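PDB 3TNL: shikimate dehydrogenase from Listeria monocytogenes, which catalyses the reversible NADPH-linked reduction of 3-dehydroshikimate to shikimate on the chorismate pathway to the aromatic amino acids. Local coordinates for residues G149-I152 with I153-M157; Y191-A194 with E195-E199; E199-N202 with S203-C207; K268-L271 with L272-A275. All coordinates share one frame; numbering follows the deposited sequence. Where two conformers were deposited one is given.

Interaction 1: G149-I152 with I153-M157; sequences GHDI and IGKKM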
# COMPACT_ATOMS: atom_id res chain seq x y z
N GLY B 149 28.70 -7.48 -22.16
CA GLY B 149 29.39 -7.87 -23.38
C GLY B 149 29.61 -9.36 -23.54
O GLY B 149 30.46 -9.75 -24.32
N HIS B 150 28.84 -10.17 -22.82
CA HIS B 150 28.97 -11.62 -22.91
C HIS B 150 27.87 -12.22 -23.74
O HIS B 150 26.69 -12.13 -23.38
CB HIS B 150 28.99 -12.25 -21.52
CG HIS B 150 30.04 -11.68 -20.63
ND1 HIS B 150 31.36 -11.57 -21.03
CD2 HIS B 150 29.98 -11.19 -19.37
CE1 HIS B 150 32.06 -11.02 -20.05
NE2 HIS B 150 31.24 -10.78 -19.03
N ASP B 151 28.26 -12.86 -24.83
CA ASP B 151 27.30 -13.49 -25.73
C ASP B 151 27.32 -15.00 -25.52
O ASP B 151 28.28 -15.68 -25.91
CB ASP B 151 27.62 -13.16 -27.19
CG ASP B 151 26.69 -13.86 -28.17
OD1 ASP B 151 25.54 -14.20 -27.80
OD2 ASP B 151 27.10 -14.04 -29.34
N ILE B 152 26.29 -15.53 -24.87
CA ILE B 152 26.21 -16.96 -24.63
C ILE B 152 25.17 -17.66 -25.50
O ILE B 152 24.96 -18.87 -25.38
CB ILE B 152 26.01 -17.29 -23.11
CG1 ILE B 152 24.58 -16.98 -22.64
CG2 ILE B 152 27.10 -16.52 -22.28
CD1 ILE B 152 24.25 -17.58 -21.23
N ILE B 153 24.48 -16.92 -26.37
CA ILE B 153 23.45 -17.51 -27.20
C ILE B 153 24.12 -18.45 -28.22
O ILE B 153 25.15 -18.11 -28.79
CB ILE B 153 22.61 -16.41 -27.91
CG1 ILE B 153 22.05 -15.41 -26.88
CG2 ILE B 153 21.50 -17.02 -28.76
CD1 ILE B 153 21.26 -16.02 -25.75
N GLY B 154 23.54 -19.62 -28.40
CA GLY B 154 24.05 -20.62 -29.32
C GLY B 154 25.24 -21.40 -28.80
O GLY B 154 25.89 -22.13 -29.53
N LYS B 155 25.50 -21.28 -27.49
CA LYS B 155 26.65 -21.90 -26.87
C LYS B 155 26.23 -22.75 -25.68
O LYS B 155 25.06 -22.99 -25.48
CB LYS B 155 27.65 -20.81 -26.48
CG LYS B 155 28.06 -19.94 -27.66
CD LYS B 155 28.96 -18.81 -27.30
CE LYS B 155 29.22 -17.91 -28.49
NZ LYS B 155 30.01 -16.71 -28.07
N LYS B 156 27.22 -23.22 -24.92
CA LYS B 156 27.01 -24.12 -23.80
C LYS B 156 27.27 -23.46 -22.47
O LYS B 156 28.29 -22.75 -22.30
CB LYS B 156 27.92 -25.32 -23.93
CG LYS B 156 27.87 -26.29 -22.84
CD LYS B 156 28.63 -27.53 -23.32
CE LYS B 156 28.57 -28.62 -22.33
NZ LYS B 156 29.01 -29.95 -22.92
N MET B 157 26.35 -23.64 -21.54
CA MET B 157 26.51 -23.17 -20.17
C MET B 157 26.57 -24.37 -19.26
O MET B 157 25.84 -25.33 -19.46
CB MET B 157 25.32 -22.28 -19.74
CG MET B 157 25.33 -21.90 -18.25
SD MET B 157 24.10 -20.64 -17.79
CE MET B 157 22.58 -21.52 -18.18
O HOH W 1 25.68 -16.24 -30.41
O HOH W 2 29.66 -14.54 -30.03
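Lys155 NZ donates to the backbone Asp151 O at 3.0 Å, the shortest of three direct bonds that tie this turn together. The lysine chain runs extended from CG onward, and its CD and CE also lie close to the same oxygen. One water joins Asp151 OD2 to Lys155 NZ, whose direct separation of 4.1 Å is beyond a salt bridge; a second water donates to both Asp151 OD2 and Ile153 O. The other carboxylate oxygen, Asp151 OD1, takes the amide Ile153 N at 3.3 Å from above the carboxylate plane, 49° out of it. CG of Asp151 stands anti to the backbone N (chi1 177°), which turns the carboxylate forward along the chain. Between these bonds the backbone makes a type II beta turn from Ile152 to Lys155, closed by Lys155 N to Ile152 O at 3.2 Å, with Gly154 at positive phi. Ile153 CB and CG1 lie against Asp151 OD1, the two side chains crossing at about a right angle. Ile152 is buried, packed on Met142 and Leu145 of helix 137-147 and on Ile229 of strand 229-232, where the loop from that helix enters strand 156-160 of the parallel sheet.

Interaction 2: Y191-A194 with E195-E199; sequences YANA and EKTVE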
# COMPACT_ATOMS: atom_id res chain seq x y z
N TYR B 191 17.53 -32.09 -6.16
CA TYR B 191 17.99 -32.88 -7.32
C TYR B 191 16.81 -33.25 -8.20
O TYR B 191 16.91 -33.20 -9.43
CB TYR B 191 18.80 -34.12 -6.90
CG TYR B 191 19.69 -34.71 -7.99
CD1 TYR B 191 19.24 -35.75 -8.82
CD2 TYR B 191 20.97 -34.20 -8.22
CE1 TYR B 191 20.08 -36.27 -9.82
CE2 TYR B 191 21.80 -34.75 -9.19
CZ TYR B 191 21.35 -35.75 -10.00
OH TYR B 191 22.20 -36.26 -10.98
N ALA B 192 15.71 -33.66 -7.58
CA ALA B 192 14.50 -34.00 -8.34
C ALA B 192 13.94 -32.83 -9.15
O ALA B 192 13.39 -33.01 -10.24
CB ALA B 192 13.43 -34.59 -7.43
N ASN B 193 14.07 -31.62 -8.63
CA ASN B 193 13.63 -30.44 -9.36
C ASN B 193 14.52 -30.24 -10.59
O ASN B 193 14.06 -29.88 -11.66
CB ASN B 193 13.72 -29.18 -8.50
CG ASN B 193 13.15 -27.99 -9.20
OD1 ASN B 193 12.01 -28.03 -9.69
ND2 ASN B 193 13.95 -26.91 -9.30
N ALA B 194 15.83 -30.46 -10.43
CA ALA B 194 16.72 -30.33 -11.57
C ALA B 194 16.35 -31.37 -12.66
O ALA B 194 16.45 -31.08 -13.86
CB ALA B 194 18.20 -30.49 -11.15
N GLU B 195 15.93 -32.57 -12.23
CA GLU B 195 15.53 -33.62 -13.20
C GLU B 195 14.30 -33.11 -13.98
O GLU B 195 14.21 -33.29 -15.20
CB GLU B 195 15.27 -34.95 -12.50
CG GLU B 195 16.52 -35.62 -11.97
CD GLU B 195 16.21 -36.88 -11.13
OE1 GLU B 195 15.33 -36.81 -10.27
OE2 GLU B 195 16.90 -37.91 -11.32
N LYS B 196 13.38 -32.46 -13.28
CA LYS B 196 12.21 -31.87 -13.96
C LYS B 196 12.62 -30.76 -14.93
O LYS B 196 12.12 -30.68 -16.06
CB LYS B 196 11.19 -31.36 -12.93
CG LYS B 196 10.34 -32.48 -12.30
CD LYS B 196 9.08 -31.92 -11.59
CE LYS B 196 9.39 -30.98 -10.43
NZ LYS B 196 8.13 -30.51 -9.75
N THR B 197 13.59 -29.92 -14.54
CA THR B 197 14.07 -28.86 -15.41
C THR B 197 14.67 -29.44 -16.70
O THR B 197 14.43 -28.91 -17.79
CB THR B 197 15.07 -28.02 -14.66
OG1 THR B 197 14.38 -27.40 -13.55
CG2 THR B 197 15.72 -26.96 -15.56
N VAL B 198 15.47 -30.48 -16.57
CA VAL B 198 16.04 -31.15 -17.74
C VAL B 198 14.94 -31.63 -18.69
O VAL B 198 15.05 -31.43 -19.90
CB VAL B 198 16.93 -32.33 -17.31
CG1 VAL B 198 17.29 -33.22 -18.53
CG2 VAL B 198 18.21 -31.77 -16.64
N GLU B 199 13.90 -32.29 -18.15
CA GLU B 199 12.79 -32.81 -18.93
C GLU B 199 12.08 -31.67 -19.66
O GLU B 199 11.79 -31.78 -20.86
CB GLU B 199 11.86 -33.59 -18.00
CG GLU B 199 10.74 -34.40 -18.59
CD GLU B 199 9.94 -35.13 -17.50
OE1 GLU B 199 9.05 -35.93 -17.85
OE2 GLU B 199 10.22 -34.91 -16.28
O HOH W 3 11.69 -27.45 -12.84
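Four backbone bonds join Tyr191-Ala194 to Glu195-Glu199 in the i to i+4 pattern of an alpha helix: Glu195 N to Tyr191 O, Lys196 N to Ala192 O, Thr197 N to Asn193 O and Val198 N to Ala194 O, the last at 2.9 Å.

Side-chain polar contacts gather round Asn193. Its OD1 accepts from a water that also lies 2.8 Å from Thr197 OG1, linking the two residues one turn apart. The hydroxyl Thr197 OG1 is 3.1 Å from Asn193 O, beside the bond from its own amide. The amide end of Asn193 looks outside the helix, ND2 donating to Ala162 O in the dinucleotide-binding loop.

Looser contacts complete the set. Glu195 OE2 comes to the edge of the Tyr191 ring, near its plane and 3.9 Å from Tyr191 CE1, with ring and carboxylate planes 61° apart. Glu195 OE1 lies 3.5 Å from Ala192 CA. Lys196 crosses Asn193 at about a right angle, Lys196 CE lying 4.0 Å from Asn193 OD1, while Val198 CG2 rests on Ala194 O.

Tyr191 makes a cation-pi contact with Lys187, one of the NAD-binding residues, and Ala194 and Val198 pack on Leu211 of strand 208-213. This is the first part of the helix in a beta-alpha-beta unit of the Rossmann fold, next to the glycine-rich loop that binds the cofactor.

Interaction 3: E199-N202 with S203-C207; sequences EKIN and SKTDC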
# COMPACT_ATOMS: atom_id res chain seq x y z
N GLU B 199 13.90 -32.29 -18.15
CA GLU B 199 12.79 -32.81 -18.93
C GLU B 199 12.08 -31.67 -19.66
O GLU B 199 11.79 -31.78 -20.86
CB GLU B 199 11.86 -33.59 -18.00
CG GLU B 199 10.74 -34.40 -18.59
CD GLU B 199 9.94 -35.13 -17.50
OE1 GLU B 199 9.05 -35.93 -17.85
OE2 GLU B 199 10.22 -34.91 -16.28
N LYS B 200 11.81 -30.58 -18.96
CA LYS B 200 11.18 -29.40 -19.56
C LYS B 200 12.00 -28.80 -20.70
O LYS B 200 11.49 -28.49 -21.78
CB LYS B 200 10.97 -28.30 -18.51
CG LYS B 200 9.93 -28.57 -17.45
CD LYS B 200 9.97 -27.48 -16.42
CE LYS B 200 8.96 -27.66 -15.30
NZ LYS B 200 9.21 -26.64 -14.23
N ILE B 201 13.28 -28.57 -20.46
CA ILE B 201 14.11 -28.01 -21.49
C ILE B 201 14.19 -28.90 -22.73
O ILE B 201 14.06 -28.42 -23.87
CB ILE B 201 15.52 -27.73 -20.93
CG1 ILE B 201 15.41 -26.63 -19.87
CG2 ILE B 201 16.48 -27.35 -22.07
CD1 ILE B 201 16.72 -26.30 -19.08
N ASN B 202 14.43 -30.19 -22.53
CA ASN B 202 14.60 -31.11 -23.68
C ASN B 202 13.31 -31.35 -24.45
O ASN B 202 13.35 -31.63 -25.65
CB ASN B 202 15.18 -32.45 -23.23
CG ASN B 202 16.64 -32.33 -22.84
OD1 ASN B 202 17.35 -31.45 -23.33
ND2 ASN B 202 17.10 -33.22 -21.95
N SER B 203 12.18 -31.24 -23.77
CA SER B 203 10.89 -31.47 -24.45
C SER B 203 10.27 -30.21 -25.05
O SER B 203 9.59 -30.29 -26.09
CB SER B 203 9.90 -32.21 -23.53
OG SER B 203 9.49 -31.41 -22.43
N LYS B 204 10.50 -29.04 -24.44
CA LYS B 204 9.88 -27.78 -24.89
C LYS B 204 10.78 -26.80 -25.65
O LYS B 204 10.29 -25.78 -26.16
CB LYS B 204 9.23 -27.05 -23.71
CG LYS B 204 8.21 -27.87 -22.92
CD LYS B 204 7.06 -28.35 -23.79
CE LYS B 204 6.00 -29.12 -23.01
NZ LYS B 204 6.50 -30.42 -22.49
N THR B 205 12.08 -27.08 -25.74
CA THR B 205 13.00 -26.21 -26.47
C THR B 205 13.93 -27.09 -27.29
O THR B 205 13.84 -28.33 -27.21
CB THR B 205 13.85 -25.30 -25.51
OG1 THR B 205 14.93 -26.05 -24.94
CG2 THR B 205 12.98 -24.69 -24.39
N ASP B 206 14.80 -26.48 -28.09
CA ASP B 206 15.81 -27.21 -28.84
C ASP B 206 17.15 -27.26 -28.07
O ASP B 206 18.16 -27.73 -28.60
CB ASP B 206 16.03 -26.63 -30.23
CG ASP B 206 14.91 -26.99 -31.21
OD1 ASP B 206 14.24 -28.04 -31.03
OD2 ASP B 206 14.73 -26.22 -32.18
N CYS B 207 17.16 -26.78 -26.83
CA CYS B 207 18.38 -26.81 -25.99
C CYS B 207 18.59 -28.25 -25.48
O CYS B 207 17.61 -28.93 -25.16
CB CYS B 207 18.20 -25.87 -24.80
SG CYS B 207 19.62 -25.75 -23.70
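Ile201 O is gripped twice by Thr205: OG1 donates at 2.7 Å and the backbone N at 3.0 Å, reaching the oxygen from opposite faces of its carbonyl plane. Thr205 OG1 sits between its backbone N and carbonyl carbon (chi1 79°), a position from which it can reach back to Ile201 O and at the same time accept from Cys207 N at 3.0 Å, forming an ST turn. Two residues earlier the pattern recurs at Glu199 O, which receives Ser203 OG at 2.8 Å and Ser203 N, again from opposite faces. Lys204 N bonds to Lys200 O, and the Lys204 side chain, bent at chi2 and chi4, brings its NZ to 3.2 Å from Ser203 OG, to which it donates.

Apolar contact is made by Ile201 CG2, which touches Cys207 CB at 3.5 Å and also lies beside Thr205 OG1. The polar ends of two other side chains look elsewhere: Asn202 OD1 accepts from Ala209 N on strand 208-213, and Lys200 NZ donates to Leu117 O. Ile201, Thr205 and Cys207 all pack on Ala174 of helix 164-175.

Thr205 is the first residue to leave helical geometry, and its two bonds to Ile201 O finish the C-terminal end of helix 191-204; the ST turn leads the chain toward strand 208-213 in the beta-alpha-beta unit of the Rossmann-type domain.

Interaction 4: K268-L271 with L272-A275; sequences KTRL and LEIA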
# COMPACT_ATOMS: atom_id res chain seq x y z
N LYS B 268 32.65 -10.40 -4.47
CA LYS B 268 33.54 -11.36 -5.12
C LYS B 268 33.62 -12.61 -4.27
O LYS B 268 34.29 -12.62 -3.24
CB LYS B 268 34.92 -10.73 -5.32
CG LYS B 268 35.85 -11.51 -6.24
CD LYS B 268 37.26 -10.93 -6.30
CE LYS B 268 37.27 -9.49 -6.68
NZ LYS B 268 38.67 -9.00 -7.02
N THR B 269 32.82 -13.61 -4.63
CA THR B 269 32.85 -14.90 -3.96
C THR B 269 34.19 -15.58 -4.17
O THR B 269 35.00 -15.13 -4.99
CB THR B 269 31.81 -15.85 -4.47
OG1 THR B 269 31.99 -15.95 -5.90
CG2 THR B 269 30.39 -15.37 -4.12
N ARG B 270 34.47 -16.63 -3.39
CA ARG B 270 35.71 -17.36 -3.57
C ARG B 270 35.81 -17.89 -4.99
O ARG B 270 36.90 -17.85 -5.59
CB ARG B 270 35.89 -18.47 -2.52
CG ARG B 270 37.18 -19.27 -2.62
CD ARG B 270 38.42 -18.41 -2.51
NE ARG B 270 39.59 -19.25 -2.71
CZ ARG B 270 40.73 -18.86 -3.27
NH1 ARG B 270 41.69 -19.77 -3.46
NH2 ARG B 270 40.90 -17.62 -3.74
N LEU B 271 34.72 -18.39 -5.55
CA LEU B 271 34.72 -18.82 -6.97
C LEU B 271 35.22 -17.68 -7.87
O LEU B 271 36.04 -17.95 -8.74
CB LEU B 271 33.32 -19.24 -7.39
CG LEU B 271 33.12 -19.56 -8.87
CD1 LEU B 271 33.98 -20.73 -9.28
CD2 LEU B 271 31.64 -19.83 -9.14
N LEU B 272 34.66 -16.48 -7.75
CA LEU B 272 35.12 -15.35 -8.61
C LEU B 272 36.58 -15.02 -8.38
O LEU B 272 37.27 -14.69 -9.34
CB LEU B 272 34.19 -14.15 -8.51
CG LEU B 272 32.72 -14.44 -8.92
CD1 LEU B 272 31.91 -13.11 -8.90
CD2 LEU B 272 32.64 -15.05 -10.32
N GLU B 273 37.06 -15.11 -7.14
CA GLU B 273 38.48 -14.88 -6.90
C GLU B 273 39.32 -15.90 -7.69
O GLU B 273 40.31 -15.53 -8.32
CB GLU B 273 38.83 -15.02 -5.40
CG GLU B 273 38.27 -14.03 -4.45
CD GLU B 273 38.78 -14.24 -3.02
OE1 GLU B 273 39.62 -15.16 -2.82
OE2 GLU B 273 38.40 -13.43 -2.12
N ILE B 274 38.99 -17.17 -7.61
CA ILE B 274 39.73 -18.21 -8.30
C ILE B 274 39.67 -17.95 -9.79
O ILE B 274 40.67 -18.07 -10.50
CB ILE B 274 39.21 -19.62 -7.95
CG1 ILE B 274 39.43 -19.90 -6.47
CG2 ILE B 274 39.96 -20.64 -8.80
CD1 ILE B 274 38.62 -21.13 -5.95
N ALA B 275 38.49 -17.58 -10.29
CA ALA B 275 38.35 -17.27 -11.71
C ALA B 275 39.26 -16.14 -12.12
O ALA B 275 39.94 -16.22 -13.15
CB ALA B 275 36.90 -16.94 -12.03
O HOH W 4 36.74 -11.49 -2.29
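Arg270 reaches forward from CB along its helix to meet both Glu273 and Ile274. Its CG lies 4.1 Å from Ile274 CD1. A bend at chi2 (59°) brings the chain across the next turn, where CD passes Glu273 OE1 at 3.5 Å and NE rests beside Ile274 CG1. At CZ the guanidinium lies flat on Ile274: CG1 of the isoleucine sits 3.6 Å above the plane, over its centre. NH1 also keeps to the isoleucine, whereas NH2 donates to Glu273 OE1 at 2.9 Å in a salt bridge. The oxygen uses its anti lone pair, and the two flat groups stand 74° apart. NH2 has a second acidic partner, Glu277.

The other carboxylate oxygen, Glu273 OE2, accepts from a water that also donates to Lys268 O. Lys268 crosses the same glutamate at about a right angle, Lys268 CD against Glu273 CG at 3.7 Å, and its NZ pairs with Glu276.

Thr269 occupies the N-cap position: OG1 accepts from Leu272 N at 3.3 Å in a nearly straight bond (170°) and is also hydrogen-bonded to Asp261 OD1. Backbone bonds from Glu273 N, Ile274 N and Ala275 N to Thr269 O, Arg270 O and Leu271 O follow the helical pattern. Leu271, Leu272 and Ala275 are buried, Leu271 against strands 229-232 and 258-261, and both Leu272 and Ala275 against strands 258-261 and 281-283, so helix 270-277, which links strands 258-261 and 281-283 in the chain, packs on the parallel sheet.

Following the chain from the N terminus, interaction 1 closes the turn that carries the chain from helix 137-147 into strand 156-160, a central strand of the parallel sheet. Interactions 2 and 3 come next on helix 191-204: they are consecutive, share Glu199, and lie about 11 Å apart between centres, the first on the opening turns and the second at the C-terminal end leading toward strand 208-213. Interaction 4 opens helix 270-277 on the way from strand 258-261 to strand 281-283, with its centre about 31 Å from that of interaction 3. None nests within or crosses another; they lie at the entry to strand 156-160 and on the helices before the two outermost strands, 208-213 and 281-283.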